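Local coordinates for alginase (Pseudoalteromonas, PDB 4Q8L), which probably depolymerises alginate by beta-elimination, as a calcium-containing member of polysaccharide lyase family 18, at residues A[73-78]-A[208-213]; A[100-105]-A[185-190]. All blocks are in the same frame, centred on the assembly; numbering follows the deposited sequence.

Interaction 1: A[73-78]-A[208-213]; sequences EMSDGG and LGITES
Gly209 O lies 3.5 Å from Ser75 OG, at the start of the contact. Water 1 lies between the segments, 2.8 Å from Asp76 O, and probably donates to it; its bond to Gly209 O is weak. Gly209 itself has a positive phi and closes the preceding helix in a Schellman motif. Ile210 sends its CG1 branch to the type II turn that runs from Ser75 to Gly78. CG1 lies anti to the carbonyl carbon (chi1 -46°), and this brings the CD1 methyl against turn backbone, 3.6 Å from Asp76 O and 3.7 Å from Gly78 N. Gly78 suits this place, because a CB there would clash with Met74 CG.

Thr211 and Glu212 share one side-chain acceptor, the hydroxyl of Ser75. Thr211 N donates to Ser75 OG at 3.1 Å and Glu212 N donates to the same atom at 2.9 Å. Both bonds are bent, the second to 132° at the hydrogen. The two neighbouring N-H groups thus converge on a single oxygen. In return, Glu212 O accepts from Ser75 N at 3.0 Å, with the donor above the carbonyl plane. The Glu212 side chain runs extended alongside the backbone of Glu73 and Met74. Its OE1 lies 3.5 Å from Glu73 CB. The two acids come near each other without pairing, and Glu73 has a weak, long ion pair with Lys71.

Ser213 pairs with Met74 as an antiparallel non-hydrogen-bonded pair. Its hydroxyl bonds to Asn179.

This is where strand 213-226 starts beside the end of strand 62-74, two central neighbours of the seven-stranded sheet. Helix 198-207 leads into the contact. Leu181 of strand 179-182, in the other sheet, touches Met74, Ile210 and Ser213, while helix 32-35 lies against Ser213.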
ATOM      1  N   GLU A  73     -12.864   2.392  -0.091  1.00 16.18           N
ATOM      2  CA  GLU A  73     -13.828   3.167   0.681  1.00 18.14           C
ATOM      3  C   GLU A  73     -13.121   3.709   1.907  1.00 17.70           C
ATOM      4  O   GLU A  73     -12.578   2.943   2.717  1.00 19.63           O
ATOM      5  CB  GLU A  73     -15.023   2.309   1.074  1.00 16.55           C
ATOM      6  CG  GLU A  73     -15.758   1.725  -0.124  1.00 18.09           C
ATOM      7  CD  GLU A  73     -16.797   0.690   0.282  1.00 26.85           C
ATOM      8  OE1 GLU A  73     -17.991   1.055   0.360  1.00 25.80           O
ATOM      9  OE2 GLU A  73     -16.419  -0.483   0.521  1.00 22.78           O
ATOM     10  N   MET A  74     -13.110   5.031   2.034  1.00 16.49           N
ATOM     11  CA  MET A  74     -12.300   5.681   3.065  1.00 17.60           C
ATOM     12  C   MET A  74     -12.846   7.039   3.445  1.00 17.44           C
ATOM     13  O   MET A  74     -13.376   7.764   2.605  1.00 18.21           O
ATOM     14  CB  MET A  74     -10.844   5.831   2.590  1.00 17.54           C
ATOM     15  CG  MET A  74      -9.871   6.274   3.695  1.00 23.17           C
ATOM     16  SD  MET A  74      -8.118   5.914   3.367  1.00 22.93           S
ATOM     17  CE  MET A  74      -7.867   6.776   1.821  1.00 15.49           C
ATOM     18  N   SER A  75     -12.677   7.391   4.713  1.00 17.97           N
ATOM     19  CA  SER A  75     -13.080   8.698   5.210  1.00 18.86           C
ATOM     20  C   SER A  75     -12.356   9.814   4.474  1.00 22.38           C
ATOM     21  O   SER A  75     -11.206   9.639   4.035  1.00 18.96           O
ATOM     22  CB  SER A  75     -12.773   8.808   6.709  1.00 19.99           C
ATOM     23  OG  SER A  75     -13.456   7.802   7.436  1.00 21.94           O
ATOM     24  N   ASP A  76     -13.033  10.958   4.348  1.00 18.87           N
ATOM     25  CA  ASP A  76     -12.410  12.179   3.862  1.00 22.15           C
ATOM     26  C   ASP A  76     -11.179  12.443   4.707  1.00 19.70           C
ATOM     27  O   ASP A  76     -11.194  12.205   5.913  1.00 21.01           O
ATOM     28  CB  ASP A  76     -13.362  13.376   3.981  1.00 25.27           C
ATOM     29  CG  ASP A  76     -14.634  13.211   3.163  1.00 25.66           C
ATOM     30  OD1 ASP A  76     -15.611  13.921   3.461  1.00 29.55           O
ATOM     31  OD2 ASP A  76     -14.668  12.376   2.230  1.00 24.09           O
ATOM     32  N   GLY A  77     -10.114  12.930   4.073  1.00 20.29           N
ATOM     33  CA  GLY A  77      -8.863  13.185   4.769  1.00 19.98           C
ATOM     34  C   GLY A  77      -8.007  11.950   5.016  1.00 18.23           C
ATOM     35  O   GLY A  77      -6.892  12.058   5.515  1.00 17.95           O
ATOM     36  N   GLY A  78      -8.523  10.774   4.675  1.00 17.36           N
ATOM     37  CA  GLY A  78      -7.771   9.545   4.870  1.00 17.05           C
ATOM     38  C   GLY A  78      -6.606   9.364   3.904  1.00 19.87           C
ATOM     39  O   GLY A  78      -6.599   9.903   2.797  1.00 15.66           O
ATOM     40  N   LEU A 208      -9.124  12.566  13.835  1.00 32.16           N
ATOM     41  CA  LEU A 208      -9.034  12.960  12.429  1.00 30.48           C
ATOM     42  C   LEU A 208     -10.298  12.582  11.692  1.00 31.97           C
ATOM     43  O   LEU A 208     -10.429  12.851  10.497  1.00 35.64           O
ATOM     44  CB  LEU A 208      -7.850  12.281  11.742  1.00 30.28           C
ATOM     45  CG  LEU A 208      -6.442  12.707  12.133  1.00 30.01           C
ATOM     46  CD1 LEU A 208      -5.442  11.722  11.561  1.00 30.35           C
ATOM     47  CD2 LEU A 208      -6.162  14.116  11.636  1.00 34.36           C
ATOM     48  N   GLY A 209     -11.217  11.927  12.394  1.00 26.52           N
ATOM     49  CA  GLY A 209     -12.474  11.537  11.789  1.00 25.21           C
ATOM     50  C   GLY A 209     -12.323  10.405  10.785  1.00 26.64           C
ATOM     51  O   GLY A 209     -13.183  10.217   9.927  1.00 22.79           O
ATOM     52  N   ILE A 210     -11.236   9.643  10.895  1.00 28.78           N
ATOM     53  CA  ILE A 210     -11.054   8.467  10.054  1.00 21.98           C
ATOM     54  C   ILE A 210     -11.687   7.242  10.711  1.00 18.47           C
ATOM     55  O   ILE A 210     -11.066   6.578  11.539  1.00 19.43           O
ATOM     56  CB  ILE A 210      -9.569   8.165   9.788  1.00 21.89           C
ATOM     57  CG1 ILE A 210      -8.796   9.433   9.397  1.00 24.94           C
ATOM     58  CG2 ILE A 210      -9.425   7.077   8.729  1.00 19.88           C
ATOM     59  CD1 ILE A 210      -9.361  10.180   8.235  1.00 21.57           C
ATOM     60  N   THR A 211     -12.919   6.937  10.329  1.00 20.55           N
ATOM     61  CA  THR A 211     -13.642   5.806  10.906  1.00 19.83           C
ATOM     62  C   THR A 211     -14.121   4.872   9.806  1.00 19.16           C
ATOM     63  O   THR A 211     -14.897   3.947  10.054  1.00 21.05           O
ATOM     64  CB  THR A 211     -14.875   6.287  11.681  1.00 24.34           C
ATOM     65  OG1 THR A 211     -15.804   6.869  10.759  1.00 21.87           O
ATOM     66  CG2 THR A 211     -14.473   7.321  12.723  1.00 20.62           C
ATOM     67  N   GLU A 212     -13.672   5.130   8.580  1.00 17.38           N
ATOM     68  CA  GLU A 212     -14.006   4.271   7.447  1.00 19.80           C
ATOM     69  C   GLU A 212     -12.751   3.992   6.627  1.00 20.28           C
ATOM     70  O   GLU A 212     -12.042   4.930   6.231  1.00 17.72           O
ATOM     71  CB  GLU A 212     -15.079   4.920   6.563  1.00 20.85           C
ATOM     72  CG  GLU A 212     -15.336   4.174   5.252  1.00 18.87           C
ATOM     73  CD  GLU A 212     -16.259   4.934   4.306  1.00 23.81           C
ATOM     74  OE1 GLU A 212     -16.814   4.294   3.381  1.00 24.29           O
ATOM     75  OE2 GLU A 212     -16.424   6.167   4.479  1.00 20.06           O
ATOM     76  N   SER A 213     -12.479   2.710   6.379  1.00 15.51           N
ATOM     77  CA  SER A 213     -11.315   2.315   5.593  1.00 16.49           C
ATOM     78  C   SER A 213     -11.415   0.854   5.170  1.00 18.36           C
ATOM     79  O   SER A 213     -11.058  -0.043   5.929  1.00 19.58           O
ATOM     80  CB  SER A 213     -10.029   2.539   6.387  1.00 19.44           C
ATOM     81  OG  SER A 213      -8.885   2.305   5.580  1.00 20.59           O
TER
HETATM   82  O   HOH W   1     -12.830  12.625   8.106  1.00 28.44           O

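Interaction 2: A[100-105]-A[185-190]; sequences DTDESG and DPYTLD. With CA (calcium ion), chain C.
Thr101 lies against Pro186 and Leu189 through each atom of its short side chain. CB is 3.3 Å from Pro186 O and also touches Leu189 CD2. From CB the side chain forks. The CG2 methyl packs on the proline, 3.8 Å from Pro186 CA, and meets CB of the ring a little farther on. The hydroxyl takes the other branch, between the backbone N and the carbonyl carbon (chi1 76°). There OG1 accepts from Glu103 N at 3.2 Å, which makes an ST turn, and Leu189 CD2 lies beside it. A valine here would probably leave Glu103 N without this acceptor and free the turn to shift against Leu189.

Leu189 points at the other loop and reaches on from Thr101 to Glu103, where its CD1 packs on Glu103 CB. Glu103 OE1 forms salt bridges with Arg121 and Lys131. One backbone bond ties the loops: Asp102 N donates to Pro186 O at 3.0 Å, with the donor nearly in line with the C=O bond.

Asp185 OD1 helps hold the 185-190 loop: it accepts from Tyr187 N in an Asx turn and from Thr188 N, and the two approach from opposite faces of the carboxylate plane. One residue before Thr101, Asp100 OD1 binds the calcium ion at 2.4 Å. Asp108, Val110, Asn113 and Ile115 complete the protein ligands of this site, and water 2, also bound to the metal, probably donates to Thr101 O.

Asp102 turns its carboxylate back over the proline-tyrosine backbone. Its OD2 lies 2.7 Å from Tyr187 O and 3.2 Å from Pro186 O. The short gap suggests that Asp102 is protonated and may donate to Tyr187 O; the two carbonyl oxygens beside it would probably raise its pKa.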
ATOM      1  N   ASP A 100      -6.254  11.879   0.565  1.00 23.94           N
ATOM      2  CA  ASP A 100      -7.111  13.052   0.430  1.00 20.89           C
ATOM      3  C   ASP A 100      -6.466  14.168   1.249  1.00 24.34           C
ATOM      4  O   ASP A 100      -7.058  14.686   2.200  1.00 22.88           O
ATOM      5  CB  ASP A 100      -8.520  12.696   0.932  1.00 24.09           C
ATOM      6  CG  ASP A 100      -9.522  13.845   0.801  1.00 23.07           C
ATOM      7  OD1 ASP A 100      -9.237  14.813   0.093  1.00 22.52           O
ATOM      8  OD2 ASP A 100     -10.613  13.771   1.408  1.00 22.61           O
ATOM      9  N   THR A 101      -5.227  14.504   0.889  1.00 20.09           N
ATOM     10  CA  THR A 101      -4.453  15.498   1.617  1.00 21.68           C
ATOM     11  C   THR A 101      -4.164  16.711   0.741  1.00 22.35           C
ATOM     12  O   THR A 101      -4.598  16.783  -0.411  1.00 19.79           O
ATOM     13  CB  THR A 101      -3.092  14.941   2.098  1.00 22.98           C
ATOM     14  OG1 THR A 101      -2.178  14.867   0.994  1.00 21.43           O
ATOM     15  CG2 THR A 101      -3.249  13.558   2.725  1.00 22.29           C
ATOM     16  N   ASP A 102      -3.418  17.661   1.288  1.00 20.43           N
ATOM     17  CA  ASP A 102      -3.037  18.830   0.513  1.00 23.59           C
ATOM     18  C   ASP A 102      -1.545  18.846   0.181  1.00 24.40           C
ATOM     19  O   ASP A 102      -0.984  19.905  -0.095  1.00 21.78           O
ATOM     20  CB  ASP A 102      -3.473  20.133   1.196  1.00 23.38           C
ATOM     21  CG  ASP A 102      -2.836  20.330   2.549  1.00 23.63           C
ATOM     22  OD1 ASP A 102      -3.294  21.228   3.284  1.00 30.63           O
ATOM     23  OD2 ASP A 102      -1.882  19.596   2.888  1.00 26.27           O
ATOM     24  N   GLU A 103      -0.905  17.676   0.219  1.00 23.24           N
ATOM     25  CA  GLU A 103       0.426  17.551  -0.368  1.00 24.65           C
ATOM     26  C   GLU A 103       0.312  18.006  -1.813  1.00 18.29           C
ATOM     27  O   GLU A 103      -0.582  17.570  -2.542  1.00 21.76           O
ATOM     28  CB  GLU A 103       0.955  16.110  -0.324  1.00 19.45           C
ATOM     29  CG  GLU A 103       2.369  15.968  -0.920  1.00 20.11           C
ATOM     30  CD  GLU A 103       2.947  14.568  -0.770  1.00 24.19           C
ATOM     31  OE1 GLU A 103       3.933  14.234  -1.475  1.00 21.50           O
ATOM     32  OE2 GLU A 103       2.411  13.801   0.054  1.00 22.05           O
ATOM     33  N   SER A 104       1.216  18.882  -2.229  1.00 24.08           N
ATOM     34  CA  SER A 104       1.160  19.453  -3.578  1.00 25.32           C
ATOM     35  C   SER A 104       1.717  18.503  -4.633  1.00 21.70           C
ATOM     36  O   SER A 104       2.470  17.582  -4.316  1.00 23.32           O
ATOM     37  CB  SER A 104       1.934  20.769  -3.617  1.00 29.75           C
ATOM     38  OG  SER A 104       3.252  20.576  -3.133  1.00 36.70           O
ATOM     39  N   GLY A 105       1.341  18.718  -5.890  1.00 22.83           N
ATOM     40  CA  GLY A 105       1.949  17.977  -6.977  1.00 25.78           C
ATOM     41  C   GLY A 105       1.071  16.923  -7.622  1.00 24.61           C
ATOM     42  O   GLY A 105       1.489  16.271  -8.580  1.00 23.46           O
ATOM     43  N   ASP A 185      -1.909  13.728   9.553  1.00 21.76           N
ATOM     44  CA  ASP A 185      -2.818  14.853   9.364  1.00 20.91           C
ATOM     45  C   ASP A 185      -2.818  15.288   7.897  1.00 21.71           C
ATOM     46  O   ASP A 185      -1.760  15.570   7.340  1.00 21.91           O
ATOM     47  CB  ASP A 185      -2.395  16.025  10.245  1.00 22.94           C
ATOM     48  CG  ASP A 185      -3.431  17.132  10.269  1.00 26.87           C
ATOM     49  OD1 ASP A 185      -3.457  17.952   9.334  1.00 22.73           O
ATOM     50  OD2 ASP A 185      -4.232  17.173  11.226  1.00 37.60           O
ATOM     51  N   PRO A 186      -4.007  15.353   7.275  1.00 19.63           N
ATOM     52  CA  PRO A 186      -4.119  15.625   5.834  1.00 21.98           C
ATOM     53  C   PRO A 186      -3.821  17.082   5.468  1.00 22.32           C
ATOM     54  O   PRO A 186      -3.718  17.398   4.284  1.00 21.13           O
ATOM     55  CB  PRO A 186      -5.580  15.281   5.528  1.00 22.52           C
ATOM     56  CG  PRO A 186      -6.297  15.557   6.816  1.00 19.45           C
ATOM     57  CD  PRO A 186      -5.330  15.174   7.908  1.00 20.43           C
ATOM     58  N   TYR A 187      -3.676  17.947   6.468  1.00 22.53           N
ATOM     59  CA  TYR A 187      -3.311  19.347   6.224  1.00 24.27           C
ATOM     60  C   TYR A 187      -1.802  19.590   6.373  1.00 26.14           C
ATOM     61  O   TYR A 187      -1.120  19.958   5.412  1.00 24.69           O
ATOM     62  CB  TYR A 187      -4.106  20.283   7.146  1.00 25.21           C
ATOM     63  CG  TYR A 187      -5.604  20.256   6.893  1.00 24.04           C
ATOM     64  CD1 TYR A 187      -6.167  21.007   5.868  1.00 29.71           C
ATOM     65  CD2 TYR A 187      -6.453  19.484   7.680  1.00 28.87           C
ATOM     66  CE1 TYR A 187      -7.536  20.987   5.623  1.00 29.60           C
ATOM     67  CE2 TYR A 187      -7.831  19.458   7.444  1.00 29.91           C
ATOM     68  CZ  TYR A 187      -8.362  20.216   6.412  1.00 33.43           C
ATOM     69  OH  TYR A 187      -9.722  20.213   6.162  1.00 35.65           O
ATOM     70  N   THR A 188      -1.284  19.376   7.578  1.00 24.65           N
ATOM     71  CA  THR A 188       0.126  19.611   7.868  1.00 24.45           C
ATOM     72  C   THR A 188       1.007  18.462   7.384  1.00 28.61           C
ATOM     73  O   THR A 188       2.225  18.615   7.249  1.00 26.10           O
ATOM     74  CB  THR A 188       0.343  19.739   9.372  1.00 33.34           C
ATOM     75  OG1 THR A 188       0.281  18.434   9.961  1.00 29.96           O
ATOM     76  CG2 THR A 188      -0.733  20.636   9.991  1.00 28.67           C
ATOM     77  N   LEU A 189       0.389  17.307   7.139  1.00 26.10           N
ATOM     78  CA  LEU A 189       1.109  16.107   6.707  1.00 26.00           C
ATOM     79  C   LEU A 189       1.997  15.537   7.811  1.00 23.91           C
ATOM     80  O   LEU A 189       2.776  14.617   7.575  1.00 27.73           O
ATOM     81  CB  LEU A 189       1.952  16.391   5.457  1.00 25.95           C
ATOM     82  CG  LEU A 189       1.229  17.127   4.330  1.00 28.22           C
ATOM     83  CD1 LEU A 189       2.228  17.595   3.277  1.00 29.87           C
ATOM     84  CD2 LEU A 189       0.142  16.251   3.716  1.00 24.48           C
ATOM     85  N   ASP A 190       1.884  16.094   9.010  1.00 25.63           N
ATOM     86  CA  ASP A 190       2.572  15.542  10.170  1.00 27.58           C
ATOM     87  C   ASP A 190       2.016  14.172  10.528  1.00 26.91           C
ATOM     88  O   ASP A 190       0.798  13.969  10.546  1.00 24.72           O
ATOM     89  CB  ASP A 190       2.453  16.487  11.369  1.00 26.87           C
ATOM     90  CG  ASP A 190       3.310  17.731  11.211  1.00 30.24           C
ATOM     91  OD1 ASP A 190       4.161  17.741  10.297  1.00 32.46           O
ATOM     92  OD2 ASP A 190       3.141  18.687  11.994  1.00 30.53           O
TER
HETATM   93 CA    CA C 301      -8.492  15.726  -2.039  1.00 25.08          CA
HETATM   94  O   HOH W   2      -5.924  15.396  -2.100  1.00 22.03           O

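How the interactions relate
Interaction 2 is nested along the chain inside the loop closed by interaction 1. Both are partly buried and lie toward the periphery of the chain. Interaction 1 joins two strands of the seven-stranded sheet at their ends, and a serine hydroxyl collects backbone N-H groups. Interaction 2 joins two loops that follow strands of the other sheet, beside calcium, with acids and carbonyl oxygens prominent. They meet at the 75-78 turn. Asp100 OD2 probably accepts from Gly77 N at 2.8 Å, while its other oxygen binds the metal. Asp100 N probably donates to Gly78 O, and Pro186 CB packs on Gly77 O. Asp100 thus contacts both the calcium and the 75-78 turn.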